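Local atomic coordinates of molybdopterin biosynthesis Mog protein (Mycobacterium tuberculosis, PDB entry 2G4R), a protein that probably works in the later steps of molybdenum cofactor biosynthesis by binding molybdopterin and preparing it for metal insertion, as its family relatives do. Residues Glu82-Val87 against Ile125-Gly130; Ala29-Gln34 against Gly140-Val145; Ile8-Ser13 against Tyr20-Gly25; Val45-Pro50 against Ser75-Thr80. All blocks are in the same frame, centred on the assembly; numbering follows the deposited sequence.

Interaction 1: residues Glu82-Val87 against Ile125-Gly130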
loop_
_atom_site.group_PDB
_atom_site.type_symbol
_atom_site.label_atom_id
_atom_site.label_comp_id
_atom_site.label_asym_id
_atom_site.label_seq_id
_atom_site.Cartn_x
_atom_site.Cartn_y
_atom_site.Cartn_z
ATOM N N GLU A 82 -3.515 -17.008 -11.053
ATOM C CA GLU A 82 -3.475 -16.538 -12.438
ATOM C C GLU A 82 -2.262 -15.716 -12.749
ATOM O O GLU A 82 -1.593 -15.961 -13.749
ATOM C CB GLU A 82 -4.737 -15.711 -12.779
ATOM C CG GLU A 82 -5.996 -16.485 -12.977
ATOM C CD GLU A 82 -6.654 -17.006 -11.691
ATOM O OE1 GLU A 82 -6.284 -16.609 -10.558
ATOM O OE2 GLU A 82 -7.568 -17.849 -11.837
ATOM N N HIS A 83 -1.993 -14.696 -11.946
ATOM C CA HIS A 83 -0.798 -13.886 -12.138
ATOM C C HIS A 83 0.530 -14.650 -12.036
ATOM O O HIS A 83 1.495 -14.296 -12.732
ATOM C CB HIS A 83 -0.775 -12.648 -11.250
ATOM C CG HIS A 83 -1.737 -11.600 -11.683
ATOM N ND1 HIS A 83 -1.439 -10.676 -12.668
ATOM C CD2 HIS A 83 -3.024 -11.372 -11.329
ATOM C CE1 HIS A 83 -2.496 -9.905 -12.874
ATOM N NE2 HIS A 83 -3.458 -10.281 -12.051
ATOM N N THR A 84 0.574 -15.667 -11.161
ATOM C CA THR A 84 1.748 -16.519 -10.953
ATOM C C THR A 84 1.957 -17.414 -12.185
ATOM O O THR A 84 3.078 -17.502 -12.724
ATOM C CB THR A 84 1.546 -17.374 -9.656
ATOM O OG1 THR A 84 1.268 -16.502 -8.539
ATOM C CG2 THR A 84 2.735 -18.255 -9.321
ATOM N N VAL A 85 0.894 -18.106 -12.588
ATOM C CA VAL A 85 0.947 -18.949 -13.780
ATOM C C VAL A 85 1.427 -18.120 -14.989
ATOM O O VAL A 85 2.196 -18.631 -15.794
ATOM C CB VAL A 85 -0.409 -19.589 -14.140
ATOM C CG1 VAL A 85 -0.371 -20.260 -15.607
ATOM C CG2 VAL A 85 -0.848 -20.628 -13.081
ATOM N N ALA A 86 0.982 -16.867 -15.102
ATOM C CA ALA A 86 1.378 -16.031 -16.251
ATOM C C ALA A 86 2.877 -15.825 -16.297
ATOM O O ALA A 86 3.457 -15.838 -17.364
ATOM C CB ALA A 86 0.655 -14.644 -16.217
ATOM N N VAL A 87 3.497 -15.620 -15.139
ATOM C CA VAL A 87 4.929 -15.416 -15.035
ATOM C C VAL A 87 5.732 -16.716 -15.165
ATOM O O VAL A 87 6.852 -16.717 -15.657
ATOM C CB VAL A 87 5.272 -14.720 -13.691
ATOM C CG1 VAL A 87 6.729 -14.589 -13.487
ATOM C CG2 VAL A 87 4.662 -13.334 -13.656
ATOM N N ILE A 125 9.110 -20.064 -7.515
ATOM C CA ILE A 125 7.968 -19.299 -6.958
ATOM C C ILE A 125 7.011 -20.250 -6.251
ATOM O O ILE A 125 6.574 -21.234 -6.840
ATOM C CB ILE A 125 7.150 -18.529 -8.035
ATOM C CG1 ILE A 125 8.104 -17.808 -8.973
ATOM C CG2 ILE A 125 6.033 -17.648 -7.370
ATOM C CD1 ILE A 125 7.494 -16.862 -9.832
ATOM N N ILE A 126 6.648 -19.865 -5.039
ATOM C CA ILE A 126 5.765 -20.615 -4.110
ATOM C C ILE A 126 4.549 -19.779 -3.689
ATOM O O ILE A 126 4.700 -18.741 -3.069
ATOM C CB ILE A 126 6.549 -20.989 -2.850
ATOM C CG1 ILE A 126 7.927 -21.639 -3.194
ATOM C CG2 ILE A 126 5.704 -21.880 -1.925
ATOM C CD1 ILE A 126 7.828 -22.975 -3.961
ATOM N N ASN A 127 3.331 -20.203 -4.044
ATOM C CA ASN A 127 2.134 -19.544 -3.512
ATOM C C ASN A 127 1.737 -20.236 -2.194
ATOM O O ASN A 127 1.619 -21.465 -2.143
ATOM C CB ASN A 127 0.918 -19.609 -4.448
ATOM C CG ASN A 127 1.069 -18.839 -5.781
ATOM O OD1 ASN A 127 1.830 -17.853 -5.924
ATOM N ND2 ASN A 127 0.217 -19.218 -6.719
ATOM N N LEU A 128 1.581 -19.447 -1.147
ATOM C CA LEU A 128 1.041 -19.893 0.138
ATOM C C LEU A 128 -0.284 -19.198 0.437
ATOM O O LEU A 128 -0.547 -18.102 -0.051
ATOM C CB LEU A 128 1.978 -19.564 1.264
ATOM C CG LEU A 128 3.365 -20.178 1.255
ATOM C CD1 LEU A 128 4.171 -19.708 2.401
ATOM C CD2 LEU A 128 3.260 -21.661 1.254
ATOM N N PRO A 129 -1.119 -19.830 1.302
ATOM C CA PRO A 129 -2.376 -19.215 1.649
ATOM C C PRO A 129 -2.180 -17.947 2.470
ATOM O O PRO A 129 -1.067 -17.650 2.888
ATOM C CB PRO A 129 -3.088 -20.315 2.463
ATOM C CG PRO A 129 -2.002 -21.045 3.107
ATOM C CD PRO A 129 -0.941 -21.111 1.990
ATOM N N GLY A 130 -3.242 -17.158 2.564
ATOM C CA GLY A 130 -3.238 -15.887 3.287
ATOM C C GLY A 130 -3.705 -16.085 4.720
ATOM O O GLY A 130 -4.592 -15.389 5.172
#

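Interaction 2: residues Ala29-Gln34 against Gly140-Val145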
loop_
_atom_site.group_PDB
_atom_site.type_symbol
_atom_site.label_atom_id
_atom_site.label_comp_id
_atom_site.label_asym_id
_atom_site.label_seq_id
_atom_site.Cartn_x
_atom_site.Cartn_y
_atom_site.Cartn_z
ATOM N N ALA A 29 9.464 -14.065 6.561
ATOM C CA ALA A 29 10.785 -13.426 6.736
ATOM C C ALA A 29 11.636 -14.150 7.768
ATOM O O ALA A 29 12.822 -14.308 7.594
ATOM C CB ALA A 29 10.610 -11.995 7.098
ATOM N N GLY A 30 11.028 -14.604 8.841
ATOM C CA GLY A 30 11.751 -15.296 9.898
ATOM C C GLY A 30 12.195 -16.666 9.450
ATOM O O GLY A 30 13.319 -17.087 9.717
ATOM N N TRP A 31 11.306 -17.374 8.761
ATOM C CA TRP A 31 11.641 -18.697 8.247
ATOM C C TRP A 31 12.791 -18.597 7.217
ATOM O O TRP A 31 13.715 -19.435 7.194
ATOM C CB TRP A 31 10.397 -19.356 7.672
ATOM C CG TRP A 31 10.570 -20.725 7.076
ATOM C CD1 TRP A 31 10.280 -21.920 7.656
ATOM C CD2 TRP A 31 11.006 -21.016 5.750
ATOM N NE1 TRP A 31 10.541 -22.947 6.784
ATOM C CE2 TRP A 31 10.978 -22.416 5.600
ATOM C CE3 TRP A 31 11.399 -20.230 4.669
ATOM C CZ2 TRP A 31 11.355 -23.043 4.424
ATOM C CZ3 TRP A 31 11.794 -20.868 3.479
ATOM C CH2 TRP A 31 11.750 -22.252 3.373
ATOM N N LEU A 32 12.747 -17.587 6.362
ATOM C CA LEU A 32 13.826 -17.399 5.378
ATOM C C LEU A 32 15.194 -17.180 6.037
ATOM O O LEU A 32 16.251 -17.629 5.528
ATOM C CB LEU A 32 13.488 -16.240 4.459
ATOM C CG LEU A 32 12.473 -16.557 3.326
ATOM C CD1 LEU A 32 12.078 -15.304 2.569
ATOM C CD2 LEU A 32 13.017 -17.585 2.318
ATOM N N GLU A 33 15.170 -16.476 7.155
ATOM C CA GLU A 33 16.389 -16.162 7.928
ATOM C C GLU A 33 16.983 -17.452 8.498
ATOM O O GLU A 33 18.194 -17.611 8.558
ATOM C CB GLU A 33 16.001 -15.163 9.033
ATOM C CG GLU A 33 17.032 -14.804 10.140
ATOM C CD GLU A 33 16.414 -13.905 11.281
ATOM O OE1 GLU A 33 17.174 -13.603 12.247
ATOM O OE2 GLU A 33 15.189 -13.508 11.227
ATOM N N GLN A 34 16.099 -18.378 8.887
ATOM C CA GLN A 34 16.483 -19.672 9.386
ATOM C C GLN A 34 17.035 -20.585 8.297
ATOM O O GLN A 34 17.678 -21.583 8.616
ATOM C CB GLN A 34 15.321 -20.318 10.129
ATOM C CG GLN A 34 14.780 -19.378 11.219
ATOM C CD GLN A 34 14.272 -20.099 12.456
ATOM O OE1 GLN A 34 15.066 -20.690 13.226
ATOM N NE2 GLN A 34 12.948 -20.064 12.660
ATOM N N GLY A 140 6.766 -25.467 6.204
ATOM C CA GLY A 140 7.249 -26.757 6.702
ATOM C C GLY A 140 7.393 -27.782 5.581
ATOM O O GLY A 140 8.350 -28.590 5.541
ATOM N N VAL A 141 6.460 -27.758 4.649
ATOM C CA VAL A 141 6.531 -28.608 3.480
ATOM C C VAL A 141 7.719 -28.196 2.649
ATOM O O VAL A 141 8.524 -29.036 2.272
ATOM C CB VAL A 141 5.256 -28.520 2.640
ATOM C CG1 VAL A 141 5.469 -29.144 1.278
ATOM C CG2 VAL A 141 4.170 -29.168 3.344
ATOM N N LEU A 142 7.845 -26.886 2.386
ATOM C CA LEU A 142 8.927 -26.360 1.572
ATOM C C LEU A 142 10.292 -26.682 2.167
ATOM O O LEU A 142 11.227 -26.925 1.433
ATOM C CB LEU A 142 8.823 -24.840 1.382
ATOM C CG LEU A 142 9.907 -24.123 0.556
ATOM C CD1 LEU A 142 9.905 -24.594 -0.897
ATOM C CD2 LEU A 142 9.699 -22.607 0.572
ATOM N N ALA A 143 10.397 -26.691 3.494
ATOM C CA ALA A 143 11.675 -26.939 4.153
ATOM C C ALA A 143 12.248 -28.324 3.814
ATOM O O ALA A 143 13.439 -28.489 3.741
ATOM C CB ALA A 143 11.564 -26.753 5.696
ATOM N N ASP A 144 11.378 -29.294 3.613
ATOM C CA ASP A 144 11.766 -30.656 3.245
ATOM C C ASP A 144 12.406 -30.770 1.848
ATOM O O ASP A 144 13.064 -31.787 1.539
ATOM C CB ASP A 144 10.497 -31.537 3.212
ATOM C CG ASP A 144 9.938 -31.897 4.598
ATOM O OD1 ASP A 144 10.667 -31.818 5.619
ATOM O OD2 ASP A 144 8.732 -32.307 4.620
ATOM N N VAL A 145 12.171 -29.788 0.984
ATOM C CA VAL A 145 12.619 -29.874 -0.383
ATOM C C VAL A 145 13.379 -28.676 -0.948
ATOM O O VAL A 145 13.888 -28.793 -2.072
ATOM C CB VAL A 145 11.434 -30.139 -1.342
ATOM C CG1 VAL A 145 10.691 -31.414 -0.954
ATOM C CG2 VAL A 145 10.522 -28.904 -1.442
#

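Interaction 3: residues Ile8-Ser13 against Tyr20-Gly25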
loop_
_atom_site.group_PDB
_atom_site.type_symbol
_atom_site.label_atom_id
_atom_site.label_comp_id
_atom_site.label_asym_id
_atom_site.label_seq_id
_atom_site.Cartn_x
_atom_site.Cartn_y
_atom_site.Cartn_z
ATOM N N ILE A 8 9.514 -11.727 -0.822
ATOM C CA ILE A 8 8.247 -12.015 -0.212
ATOM C C ILE A 8 7.222 -11.028 -0.731
ATOM O O ILE A 8 7.397 -9.811 -0.667
ATOM C CB ILE A 8 8.310 -11.840 1.324
ATOM C CG1 ILE A 8 9.369 -12.748 1.933
ATOM C CG2 ILE A 8 6.967 -12.187 1.974
ATOM C CD1 ILE A 8 9.643 -12.393 3.409
ATOM N N VAL A 9 6.136 -11.567 -1.239
ATOM C CA VAL A 9 5.078 -10.754 -1.760
ATOM C C VAL A 9 3.822 -11.182 -1.036
ATOM O O VAL A 9 3.322 -12.301 -1.193
ATOM C CB VAL A 9 4.969 -10.968 -3.268
ATOM C CG1 VAL A 9 3.787 -10.208 -3.827
ATOM C CG2 VAL A 9 6.325 -10.625 -3.959
ATOM N N VAL A 10 3.315 -10.279 -0.225
ATOM C CA VAL A 10 2.054 -10.472 0.477
ATOM C C VAL A 10 0.987 -9.739 -0.320
ATOM O O VAL A 10 1.113 -8.529 -0.588
ATOM C CB VAL A 10 2.146 -9.910 1.903
ATOM C CG1 VAL A 10 0.830 -10.130 2.646
ATOM C CG2 VAL A 10 3.312 -10.527 2.653
ATOM N N VAL A 11 -0.064 -10.465 -0.695
ATOM C CA VAL A 11 -1.163 -9.928 -1.520
ATOM C C VAL A 11 -2.389 -9.610 -0.669
ATOM O O VAL A 11 -3.091 -10.498 -0.198
ATOM C CB VAL A 11 -1.557 -10.908 -2.666
ATOM C CG1 VAL A 11 -2.539 -10.228 -3.703
ATOM C CG2 VAL A 11 -0.281 -11.480 -3.368
ATOM N N SER A 12 -2.646 -8.330 -0.470
ATOM C CA SER A 12 -3.813 -7.889 0.250
ATOM C C SER A 12 -4.003 -6.414 -0.077
ATOM O O SER A 12 -3.133 -5.567 0.199
ATOM C CB SER A 12 -3.613 -8.060 1.756
ATOM O OG SER A 12 -4.620 -7.364 2.502
ATOM N N SER A 13 -5.137 -6.101 -0.665
ATOM C CA SER A 13 -5.392 -4.714 -1.063
ATOM C C SER A 13 -5.508 -3.822 0.170
ATOM O O SER A 13 -4.913 -2.727 0.201
ATOM C CB SER A 13 -6.635 -4.628 -1.947
ATOM O OG SER A 13 -6.418 -5.302 -3.187
ATOM N N TYR A 20 -4.447 -2.370 7.081
ATOM C CA TYR A 20 -4.602 -3.707 7.628
ATOM C C TYR A 20 -3.289 -4.393 7.999
ATOM O O TYR A 20 -2.259 -4.135 7.419
ATOM C CB TYR A 20 -5.405 -4.596 6.687
ATOM C CG TYR A 20 -6.216 -5.615 7.430
ATOM C CD1 TYR A 20 -7.370 -5.237 8.103
ATOM C CD2 TYR A 20 -5.814 -6.965 7.505
ATOM C CE1 TYR A 20 -8.136 -6.160 8.800
ATOM C CE2 TYR A 20 -6.582 -7.900 8.226
ATOM C CZ TYR A 20 -7.738 -7.483 8.868
ATOM O OH TYR A 20 -8.526 -8.375 9.589
ATOM N N THR A 21 -3.356 -5.294 8.974
ATOM C CA THR A 21 -2.186 -5.960 9.488
ATOM C C THR A 21 -1.601 -6.987 8.481
ATOM O O THR A 21 -2.343 -7.747 7.890
ATOM C CB THR A 21 -2.592 -6.782 10.717
ATOM O OG1 THR A 21 -3.635 -7.693 10.335
ATOM C CG2 THR A 21 -3.093 -5.895 11.772
ATOM N N ASP A 22 -0.284 -7.042 8.312
ATOM C CA ASP A 22 0.333 -8.188 7.587
ATOM C C ASP A 22 0.938 -9.129 8.648
ATOM O O ASP A 22 2.033 -8.862 9.121
ATOM C CB ASP A 22 1.436 -7.688 6.628
ATOM C CG ASP A 22 2.319 -8.841 6.064
ATOM O OD1 ASP A 22 1.814 -9.979 5.977
ATOM O OD2 ASP A 22 3.499 -8.607 5.728
ATOM N N ASP A 23 0.258 -10.217 9.018
ATOM C CA ASP A 23 0.904 -11.164 9.946
ATOM C C ASP A 23 1.644 -12.286 9.226
ATOM O O ASP A 23 2.548 -12.892 9.819
ATOM C CB ASP A 23 -0.014 -11.726 11.025
ATOM C CG ASP A 23 -1.377 -12.050 10.531
ATOM O OD1 ASP A 23 -1.591 -12.192 9.299
ATOM O OD2 ASP A 23 -2.253 -12.122 11.405
ATOM N N CYS A 24 1.345 -12.502 7.940
ATOM C CA CYS A 24 1.990 -13.558 7.197
ATOM C C CYS A 24 3.428 -13.269 6.749
ATOM O O CYS A 24 4.282 -14.126 6.821
ATOM C CB CYS A 24 1.120 -13.946 5.999
ATOM S SG CYS A 24 -0.432 -14.754 6.461
ATOM N N GLY A 25 3.663 -12.070 6.228
ATOM C CA GLY A 25 4.980 -11.639 5.831
ATOM C C GLY A 25 6.108 -11.813 6.850
ATOM O O GLY A 25 7.139 -12.348 6.511
#

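Interaction 4: residues Val45-Pro50 against Ser75-Thr80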
loop_
_atom_site.group_PDB
_atom_site.type_symbol
_atom_site.label_atom_id
_atom_site.label_comp_id
_atom_site.label_asym_id
_atom_site.label_seq_id
_atom_site.Cartn_x
_atom_site.Cartn_y
_atom_site.Cartn_z
ATOM N N VAL A 45 1.264 -5.940 -1.588
ATOM C CA VAL A 45 0.673 -5.392 -2.818
ATOM C C VAL A 45 -0.810 -5.779 -2.916
ATOM O O VAL A 45 -1.270 -6.735 -2.270
ATOM C CB VAL A 45 1.397 -5.868 -4.132
ATOM C CG1 VAL A 45 2.855 -5.565 -4.108
ATOM C CG2 VAL A 45 1.199 -7.400 -4.380
ATOM N N ALA A 46 -1.571 -5.011 -3.707
ATOM C CA ALA A 46 -2.990 -5.300 -3.936
ATOM C C ALA A 46 -3.166 -6.508 -4.846
ATOM O O ALA A 46 -2.229 -6.903 -5.581
ATOM C CB ALA A 46 -3.723 -4.086 -4.537
ATOM N N ASP A 47 -4.371 -7.071 -4.801
ATOM C CA ASP A 47 -4.749 -8.187 -5.674
ATOM C C ASP A 47 -4.691 -7.677 -7.113
ATOM O O ASP A 47 -4.895 -6.515 -7.363
ATOM C CB ASP A 47 -6.200 -8.605 -5.456
ATOM C CG ASP A 47 -6.455 -9.282 -4.141
ATOM O OD1 ASP A 47 -5.852 -10.332 -3.791
ATOM O OD2 ASP A 47 -7.374 -8.793 -3.454
ATOM N N GLY A 48 -4.357 -8.527 -8.052
ATOM C CA GLY A 48 -4.421 -8.123 -9.457
ATOM C C GLY A 48 -3.101 -7.765 -10.074
ATOM O O GLY A 48 -2.067 -8.388 -9.800
ATOM N N ASN A 49 -3.149 -6.769 -10.940
ATOM C CA ASN A 49 -1.977 -6.380 -11.685
ATOM C C ASN A 49 -0.728 -6.186 -10.829
ATOM O O ASN A 49 0.366 -6.571 -11.270
ATOM C CB ASN A 49 -2.256 -5.173 -12.588
ATOM C CG ASN A 49 -3.100 -5.534 -13.857
ATOM O OD1 ASN A 49 -3.135 -6.679 -14.329
ATOM N ND2 ASN A 49 -3.761 -4.518 -14.409
ATOM N N PRO A 50 -0.855 -5.557 -9.639
ATOM C CA PRO A 50 0.316 -5.359 -8.742
ATOM C C PRO A 50 1.034 -6.664 -8.392
ATOM O O PRO A 50 2.253 -6.631 -8.163
ATOM C CB PRO A 50 -0.307 -4.718 -7.498
ATOM C CG PRO A 50 -1.518 -4.007 -8.072
ATOM C CD PRO A 50 -2.064 -4.923 -9.074
ATOM N N SER A 75 -12.534 -16.239 -3.871
ATOM C CA SER A 75 -13.272 -15.004 -3.784
ATOM C C SER A 75 -13.172 -14.273 -5.107
ATOM O O SER A 75 -12.317 -14.597 -5.964
ATOM C CB SER A 75 -12.782 -14.131 -2.641
ATOM O OG SER A 75 -11.976 -13.121 -3.223
ATOM N N PRO A 76 -14.058 -13.275 -5.301
ATOM C CA PRO A 76 -14.064 -12.552 -6.582
ATOM C C PRO A 76 -12.669 -11.993 -6.895
ATOM O O PRO A 76 -12.129 -12.150 -7.999
ATOM C CB PRO A 76 -15.079 -11.400 -6.333
ATOM C CG PRO A 76 -15.951 -11.879 -5.234
ATOM C CD PRO A 76 -15.084 -12.766 -4.356
ATOM N N THR A 77 -12.052 -11.428 -5.866
ATOM C CA THR A 77 -10.805 -10.736 -6.021
ATOM C C THR A 77 -9.493 -11.572 -5.912
ATOM O O THR A 77 -8.417 -10.990 -6.000
ATOM C CB THR A 77 -10.752 -9.636 -4.951
ATOM O OG1 THR A 77 -11.018 -10.211 -3.654
ATOM C CG2 THR A 77 -11.788 -8.574 -5.251
ATOM N N ASP A 78 -9.584 -12.892 -5.691
ATOM C CA ASP A 78 -8.385 -13.744 -5.561
ATOM C C ASP A 78 -7.836 -14.131 -6.919
ATOM O O ASP A 78 -8.362 -15.036 -7.535
ATOM C CB ASP A 78 -8.746 -15.039 -4.836
ATOM C CG ASP A 78 -9.117 -14.831 -3.408
ATOM O OD1 ASP A 78 -8.526 -13.987 -2.731
ATOM O OD2 ASP A 78 -9.999 -15.556 -2.956
ATOM N N THR A 79 -6.806 -13.448 -7.397
ATOM C CA THR A 79 -6.197 -13.772 -8.683
ATOM C C THR A 79 -4.686 -14.061 -8.620
ATOM O O THR A 79 -4.012 -14.044 -9.628
ATOM C CB THR A 79 -6.469 -12.615 -9.685
ATOM O OG1 THR A 79 -5.950 -11.394 -9.144
ATOM C CG2 THR A 79 -7.987 -12.472 -9.911
ATOM N N THR A 80 -4.141 -14.354 -7.436
ATOM C CA THR A 80 -2.722 -14.649 -7.302
ATOM C C THR A 80 -2.304 -15.831 -8.232
ATOM O O THR A 80 -1.273 -15.751 -8.897
ATOM C CB THR A 80 -2.304 -14.853 -5.803
ATOM O OG1 THR A 80 -2.535 -13.653 -5.008
ATOM C CG2 THR A 80 -0.836 -15.230 -5.698
HETATM O O HOH W 1 -5.040 -11.887 -5.723
HETATM O O HOH W 2 -8.908 -11.380 -2.531
#

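Interaction 1: residues Glu82-Val87 against Ile125-Gly130
Thr84 fills the tight end of this contact, reaching from helix 80-87 to both Ile125 and Asn127 on strand 123-128. With OG1 turned beside the backbone N (chi1 -55°), Thr84 CG2 lies opposite that N and crosses to Ile125 CG2 at 3.9 Å, which leaves the hydroxyl on the helix side. There OG1 is already engaged in a hydrogen bond to Thr80 O, one turn back along the helix. The carboxamide of Asn127 comes from the opposite direction and ends against both branches of the threonine, with Asn127 CG 3.6 Å from Thr84 OG1 and 4.0 Å from Thr84 CG2. Helix and strand run almost antiparallel, at 171°, with their axes 10.1 Å apart, the usual layering of a Rossmann-like alpha/beta domain in which helices pack on a central sheet. Ile125 and Asn127 face this helix; Ile126 and Leu128, between and beyond them, point to the other side of the sheet and pack on helices 93-102 and 132-143. Packing slackens toward the C-terminal end of the helix segment. Val87 CG1 stays 4.4 Å from Ile125 CD1, a glancing touch between methyl groups, and Val87 also rests on His56 of helix 49-60. The outer face of the same helix is the solvent side: Val85 and Ala86 lie exposed there, and the carboxylate of Glu82 makes a salt bridge with Arg114.

Interaction 2: residues Ala29-Gln34 against Gly140-Val145
Leu142, which meets Trp31 across this contact, has its backbone O held by Val145 N at 3.0 Å, a bond that spans three residues. No hydrogen bond joins the two segments, and what links them is the indole of Trp31, which spans from its own helix to the other. The chi1 of 179° extends the side chain away from helix 24-34, carrying the six-membered ring to helix 132-143. The closest touch is Trp31 CH2 on Leu142 CD2, 3.5 Å, with CZ3 of the ring a little farther from the same methyl at 4.0 Å. The leucine approaches obliquely, the two side chains crossing at about a right angle. Both helices belong to one layer of the Rossmann-like alpha/beta fold, on the same face of the central sheet, and Trp31, Leu32 and Leu142 all reach Ile67 of strand 65-69 below them. Farther round the indole, Ala143 approaches the ring edge: its backbone N is near the ring plane and 3.9 Å from Trp31 CZ2, and its CB is also 3.9 Å from that carbon. Leu32 CD2, from the tryptophan's own helix, likewise lies in the plane at the edge. His35 stacks its ring on the indole, donates from ND1 to Trp31 O, and touches Ala143 as well. Val141 turns the other way, onto helix 93-102.

Interaction 3: residues Ile8-Ser13 against Tyr20-Gly25
Ile8 opens the contact by setting its CD1 4.0 Å from Gly25 O, a light touch at the start of helix 24-34, and packs on Ile28, Ala29 and Leu32 farther along that helix. Val9 faces the opposite side of the sheet. Val10 is the centre of the contact, its two methyls side by side against one face of the Asp22 carboxylate, with CG1 3.5 Å from Asp22 OD1 and CG2 3.6 Å from Asp22 OD2. CG2 also lies 3.8 Å from Gly25 CA, an approach helped by the bare glycine. This is the first beta-alpha-beta crossover of the Rossmann-like fold: strand 6-11 leads through the short helix 13-16 and a loop into helix 24-34, which returns to the neighbouring parallel strand 43-45. Asp22, extended by a chi1 of 168°, caps the helix entry: OD1 accepts from Gly25 N at 2.8 Å and 166°, on the syn side, tilted 26° from the carboxylate plane. Val11 ends the strand and turns to the other face, onto Asp47; after it Ser12, N-cap of helix 13-16, bonds Ala15 N through OG. Ser13 packs on Pro26 of the second subunit, and Tyr20 O accepts from Gln41 NE2 of the third subunit.

Interaction 4: residues Val45-Pro50 against Ser75-Thr80
The carboxylate of Asp47 has the carbonyl O of Thr77 over one face, almost directly above Asp47 CG at 3.2 Å. Val11 CG1 lies on the other side of the group, 3.3 Å from Asp47 OD1. Gly48 and Thr79 each stand just before a helix, so two helix entries of the Rossmann-like fold meet here, at the ends of strands 43-45 and 65-69; Thr79 OG1 lies 3.5 Å from Gly48 N. The loop 75-80 follows the glycine-rich SGGTG motif of this family, which begins at Ser69, and the site probably lies near where relatives bind the pterin.

Since two acceptors face each other at Thr77 O, water does the joining. Water 1 donates to Asp47 OD1 at 2.6 Å and to Thr80 OG1, and accepts from Thr79 N at 2.9 Å. Water 2 sits among Asp47 OD2, Thr77 OG1 and Asp78 OD1, the last at 2.6 Å, and probably eases the repulsion between the two carboxylates. Thr77 also packs on Gly30 of the second subunit. A type I turn shapes Ser75 to Asp78, and within it Ser75 N donates to Asp78 OD2 at 2.8 Å, reaching the anti side of the carboxylate from 33° out of its plane.

Overall arrangement
Interactions 1 and 3 are the buried pair, each pressing aliphatic groups of a sheet strand against a helix or its entry. Interaction 2 is partly buried and almost wholly apolar. It shares helix 24-34 with interaction 3, and Ile8 touches both Ala29 and Leu32. Interaction 4 is the surface contact, where waters replace methyl groups as the binding medium. It joins interaction 3 through backbone pairing of Val10 and Ser12 with Val45, and interaction 1 through His83, packed on Gly48 and Asn49. Interactions 2 and 4 lie on opposite sides of the chain's centre, their centres about 25 Å apart. Neighbouring subunits pack against interactions 3 and 4, whereas none touches interactions 1 and 2.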